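Local coordinates for D-alanyl-D-alanine carboxypeptidase (Enterococcus faecalis V583, PDB 5ZHW), which removes the C-terminal D-alanine from peptidoglycan pentapeptide precursors as a metal-dependent D,D-carboxypeptidase, an activity linked to antibiotic resistance, at residues R175-D180 / P191-Y196. Residues are numbered along the deposited sequence; the frame is centred on the assembly and turned at random.
With CU (copper (II) ion), chain C; DAL (D-alanine), chain E; DAL (D-alanine), chain D.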
ATOM      1  N   ARG A 175      -1.428   3.188  -7.124  1.00 27.21           N
ATOM      2  CA  ARG A 175      -0.135   2.566  -6.968  1.00 27.46           C
ATOM      3  C   ARG A 175       0.713   3.531  -6.146  1.00 26.17           C
ATOM      4  O   ARG A 175       1.221   4.520  -6.651  1.00 25.60           O
ATOM      5  CB  ARG A 175       0.469   2.295  -8.347  1.00 28.75           C
ATOM      6  CG  ARG A 175       1.729   1.469  -8.285  1.00 31.59           C
ATOM      7  CD  ARG A 175       2.292   1.250  -9.672  1.00 32.97           C
ATOM      8  NE  ARG A 175       3.573   0.553  -9.637  1.00 33.90           N
ATOM      9  CZ  ARG A 175       4.220   0.120 -10.725  1.00 39.89           C
ATOM     10  NH1 ARG A 175       3.712   0.324 -11.945  1.00 40.41           N
ATOM     11  NH2 ARG A 175       5.390  -0.523 -10.601  1.00 40.56           N
ATOM     12  N   ARG A 176       0.816   3.259  -4.855  1.00 25.51           N
ATOM     13  CA  ARG A 176       1.327   4.233  -3.924  1.00 24.92           C
ATOM     14  C   ARG A 176       2.788   4.609  -4.109  1.00 25.77           C
ATOM     15  O   ARG A 176       3.149   5.782  -3.901  1.00 24.77           O
ATOM     16  CB  ARG A 176       1.132   3.729  -2.496  1.00 26.02           C
ATOM     17  CG  ARG A 176       1.522   4.714  -1.400  1.00 26.19           C
ATOM     18  CD  ARG A 176       0.682   5.982  -1.437  1.00 26.75           C
ATOM     19  NE  ARG A 176       1.059   6.907  -0.379  1.00 26.97           N
ATOM     20  CZ  ARG A 176       2.077   7.771  -0.418  1.00 28.55           C
ATOM     21  NH1 ARG A 176       2.878   7.857  -1.469  1.00 29.92           N
ATOM     22  NH2 ARG A 176       2.288   8.582   0.617  1.00 29.07           N
ATOM     23  N   TYR A 177       3.620   3.620  -4.447  1.00 25.20           N
ATOM     24  CA  TYR A 177       5.066   3.782  -4.479  1.00 26.49           C
ATOM     25  C   TYR A 177       5.593   3.392  -5.877  1.00 27.09           C
ATOM     26  O   TYR A 177       6.163   2.315  -6.078  1.00 26.83           O
ATOM     27  CB  TYR A 177       5.736   2.960  -3.366  1.00 28.32           C
ATOM     28  CG  TYR A 177       5.197   3.218  -1.975  1.00 28.36           C
ATOM     29  CD1 TYR A 177       5.305   4.475  -1.390  1.00 28.97           C
ATOM     30  CD2 TYR A 177       4.575   2.198  -1.243  1.00 29.69           C
ATOM     31  CE1 TYR A 177       4.809   4.720  -0.109  1.00 29.08           C
ATOM     32  CE2 TYR A 177       4.087   2.421   0.034  1.00 29.88           C
ATOM     33  CZ  TYR A 177       4.202   3.692   0.604  1.00 30.66           C
ATOM     34  OH  TYR A 177       3.698   3.935   1.875  1.00 28.55           O
ATOM     35  N   PRO A 178       5.376   4.269  -6.864  1.00 28.60           N
ATOM     36  CA  PRO A 178       5.834   3.925  -8.196  1.00 30.33           C
ATOM     37  C   PRO A 178       7.337   4.146  -8.388  1.00 31.83           C
ATOM     38  O   PRO A 178       7.945   4.990  -7.701  1.00 31.02           O
ATOM     39  CB  PRO A 178       4.995   4.830  -9.096  1.00 31.23           C
ATOM     40  CG  PRO A 178       4.713   6.030  -8.260  1.00 31.04           C
ATOM     41  CD  PRO A 178       4.654   5.553  -6.837  1.00 29.27           C
ATOM     42  N   PRO A 179       7.941   3.379  -9.308  1.00 35.79           N
ATOM     43  CA  PRO A 179       9.394   3.410  -9.516  1.00 38.24           C
ATOM     44  C   PRO A 179       9.956   4.820  -9.797  1.00 39.03           C
ATOM     45  O   PRO A 179      11.010   5.177  -9.285  1.00 44.48           O
ATOM     46  CB  PRO A 179       9.604   2.458 -10.707  1.00 38.03           C
ATOM     47  CG  PRO A 179       8.281   2.383 -11.400  1.00 38.17           C
ATOM     48  CD  PRO A 179       7.253   2.546 -10.317  1.00 37.81           C
ATOM     49  N   ASP A 180       9.226   5.626 -10.548  1.00 38.31           N
ATOM     50  CA  ASP A 180       9.686   6.969 -10.908  1.00 39.70           C
ATOM     51  C   ASP A 180       9.420   8.063  -9.845  1.00 39.41           C
ATOM     52  O   ASP A 180       9.695   9.247 -10.107  1.00 38.57           O
ATOM     53  CB  ASP A 180       9.084   7.371 -12.273  1.00 42.31           C
ATOM     54  CG  ASP A 180       7.564   7.441 -12.256  1.00 46.13           C
ATOM     55  OD1 ASP A 180       6.925   6.749 -11.426  1.00 51.22           O
ATOM     56  OD2 ASP A 180       7.000   8.183 -13.078  1.00 52.83           O
ATOM     57  N   PRO A 191       5.172  -2.805  -6.463  1.00 31.25           N
ATOM     58  CA  PRO A 191       4.015  -2.911  -7.375  1.00 31.01           C
ATOM     59  C   PRO A 191       2.807  -3.612  -6.774  1.00 27.96           C
ATOM     60  O   PRO A 191       1.759  -3.603  -7.385  1.00 28.10           O
ATOM     61  CB  PRO A 191       4.565  -3.687  -8.598  1.00 32.00           C
ATOM     62  CG  PRO A 191       5.802  -4.372  -8.103  1.00 32.51           C
ATOM     63  CD  PRO A 191       6.347  -3.550  -6.967  1.00 31.85           C
ATOM     64  N   TRP A 192       2.973  -4.211  -5.593  1.00 28.13           N
ATOM     65  CA  TRP A 192       1.877  -4.793  -4.801  1.00 28.08           C
ATOM     66  C   TRP A 192       1.110  -3.816  -3.868  1.00 26.64           C
ATOM     67  O   TRP A 192      -0.000  -4.119  -3.466  1.00 26.75           O
ATOM     68  CB  TRP A 192       2.405  -5.967  -3.956  1.00 28.72           C
ATOM     69  CG  TRP A 192       3.575  -5.583  -3.138  1.00 29.46           C
ATOM     70  CD1 TRP A 192       3.555  -4.935  -1.961  1.00 28.18           C
ATOM     71  CD2 TRP A 192       4.956  -5.767  -3.477  1.00 30.16           C
ATOM     72  NE1 TRP A 192       4.827  -4.704  -1.528  1.00 29.53           N
ATOM     73  CE2 TRP A 192       5.711  -5.208  -2.444  1.00 30.63           C
ATOM     74  CE3 TRP A 192       5.622  -6.357  -4.553  1.00 32.32           C
ATOM     75  CZ2 TRP A 192       7.118  -5.228  -2.443  1.00 31.45           C
ATOM     76  CZ3 TRP A 192       7.019  -6.374  -4.555  1.00 32.34           C
ATOM     77  CH2 TRP A 192       7.746  -5.813  -3.506  1.00 31.65           C
ATOM     78  N   HIS A 193       1.681  -2.669  -3.521  1.00 26.55           N
ATOM     79  CA  HIS A 193       1.094  -1.810  -2.470  1.00 26.00           C
ATOM     80  C   HIS A 193       0.160  -0.745  -3.056  1.00 25.10           C
ATOM     81  O   HIS A 193       0.606   0.199  -3.720  1.00 25.27           O
ATOM     82  CB  HIS A 193       2.187  -1.166  -1.633  1.00 24.93           C
ATOM     83  CG  HIS A 193       1.683  -0.359  -0.471  1.00 25.42           C
ATOM     84  ND1 HIS A 193       1.871  -0.741   0.841  1.00 24.44           N
ATOM     85  CD2 HIS A 193       1.052   0.843  -0.425  1.00 25.29           C
ATOM     86  CE1 HIS A 193       1.360   0.187   1.637  1.00 25.88           C
ATOM     87  NE2 HIS A 193       0.858   1.157   0.892  1.00 23.92           N
ATOM     88  N   TYR A 194      -1.124  -0.910  -2.763  1.00 23.99           N
ATOM     89  CA  TYR A 194      -2.189  -0.038  -3.237  1.00 24.70           C
ATOM     90  C   TYR A 194      -2.884   0.676  -2.065  1.00 24.61           C
ATOM     91  O   TYR A 194      -3.166   0.055  -1.037  1.00 23.20           O
ATOM     92  CB  TYR A 194      -3.163  -0.834  -4.131  1.00 23.69           C
ATOM     93  CG  TYR A 194      -2.558  -0.921  -5.492  1.00 25.21           C
ATOM     94  CD1 TYR A 194      -1.534  -1.843  -5.782  1.00 26.84           C
ATOM     95  CD2 TYR A 194      -2.892   0.005  -6.459  1.00 25.65           C
ATOM     96  CE1 TYR A 194      -0.915  -1.852  -7.029  1.00 26.37           C
ATOM     97  CE2 TYR A 194      -2.277   0.005  -7.692  1.00 27.75           C
ATOM     98  CZ  TYR A 194      -1.294  -0.921  -7.984  1.00 27.20           C
ATOM     99  OH  TYR A 194      -0.735  -0.857  -9.242  1.00 27.15           O
ATOM    100  N   ARG A 195      -3.125   1.979  -2.246  1.00 23.35           N
ATOM    101  CA  ARG A 195      -3.656   2.860  -1.216  1.00 23.76           C
ATOM    102  C   ARG A 195      -4.985   3.416  -1.678  1.00 24.11           C
ATOM    103  O   ARG A 195      -5.066   3.914  -2.807  1.00 24.89           O
ATOM    104  CB  ARG A 195      -2.659   3.985  -0.971  1.00 24.94           C
ATOM    105  CG  ARG A 195      -3.186   5.235  -0.277  1.00 25.59           C
ATOM    106  CD  ARG A 195      -3.731   4.967   1.104  1.00 26.08           C
ATOM    107  NE  ARG A 195      -4.479   6.130   1.541  1.00 26.36           N
ATOM    108  CZ  ARG A 195      -3.981   7.205   2.157  1.00 25.49           C
ATOM    109  NH1 ARG A 195      -2.704   7.293   2.467  1.00 24.15           N
ATOM    110  NH2 ARG A 195      -4.803   8.212   2.474  1.00 27.19           N
ATOM    111  N   TYR A 196      -6.016   3.321  -0.828  1.00 22.88           N
ATOM    112  CA  TYR A 196      -7.306   3.957  -1.114  1.00 25.00           C
ATOM    113  C   TYR A 196      -7.235   5.478  -0.835  1.00 25.30           C
ATOM    114  O   TYR A 196      -6.918   5.900   0.282  1.00 23.38           O
ATOM    115  CB  TYR A 196      -8.457   3.364  -0.300  1.00 24.35           C
ATOM    116  CG  TYR A 196      -9.795   3.972  -0.700  1.00 25.94           C
ATOM    117  CD1 TYR A 196     -10.465   3.537  -1.849  1.00 26.57           C
ATOM    118  CD2 TYR A 196     -10.377   4.989   0.052  1.00 26.82           C
ATOM    119  CE1 TYR A 196     -11.667   4.093  -2.232  1.00 27.26           C
ATOM    120  CE2 TYR A 196     -11.578   5.558  -0.323  1.00 27.85           C
ATOM    121  CZ  TYR A 196     -12.220   5.103  -1.465  1.00 28.05           C
ATOM    122  OH  TYR A 196     -13.408   5.650  -1.835  1.00 28.85           O
TER
HETATM  123 CU    CU C 301       2.210  -2.551   1.594  1.00 27.27          CU
HETATM  124  N   DAL E 303       5.925  -4.738   3.736  1.00 57.65           N
HETATM  125  CA  DAL E 303       5.799  -4.306   2.325  1.00 58.32           C
HETATM  126  CB  DAL E 303       7.147  -4.287   1.579  1.00 58.37           C
HETATM  127  C   DAL E 303       5.087  -2.939   2.214  1.00 53.37           C
HETATM  128  O   DAL E 303       4.139  -2.837   1.442  1.00 42.16           O
HETATM  129  N   DAL D 302       5.600  -1.940   2.995  1.00 57.18           N
HETATM  130  CA  DAL D 302       5.081  -0.534   3.067  1.00 48.79           C
HETATM  131  CB  DAL D 302       6.148   0.503   2.625  1.00 46.71           C
HETATM  132  C   DAL D 302       4.712  -0.226   4.520  1.00 39.13           C
HETATM  133  O   DAL D 302       5.447  -0.633   5.380  1.00 28.57           O
HETATM  134  OXT DAL D 302       3.742   0.493   4.731  1.00 44.63           O
HETATM  135  O   HOH W   1       2.938   0.935  -4.918  1.00 23.94           O
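The backbone oxygen of H193 is gripped by R176 N and by a water. R176 N donates to H193 O at 3.3 Å, in the carbonyl plane and fairly straight at 162°. The water lies 2.7 Å from H193 O and accepts from Y177 N, so it links the two backbones. CG of H193 is anti to the backbone N (chi1 -176°), which carries the ring toward R176 and Y177. Y177 CE2 sits over the centre of one face, 3.5 Å from H193 CD2. The two rings are tilted by 48°. R176 CB meets the edge of the imidazole at CD2. H193 ND1 binds copper at 2.0 Å; H140, D147 and the O of the chain E D-alanine are the other ligands, and in the enzyme the site holds zinc. H193 NE2 is hydrogen-bonded to E139, which should help fix the ring's rotation. This is the metal centre of an M15B peptidase. H193 and D147 come from neighbouring strands, 193-196 and 145-150, of an antiparallel sheet with 173-175 at one edge. R175 and Y194 form a non-hydrogen-bonded pair there. Y194 OH touches R175 CB at 3.5 Å. The extended R175 chain brings NH2 against P191 CB, while NH1 forms a salt bridge with D165. R176 CD lies 3.9 Å from R195 CB. R176 NE and R195 NH1 both form salt bridges with E139, and R176 NH2 has another with E213.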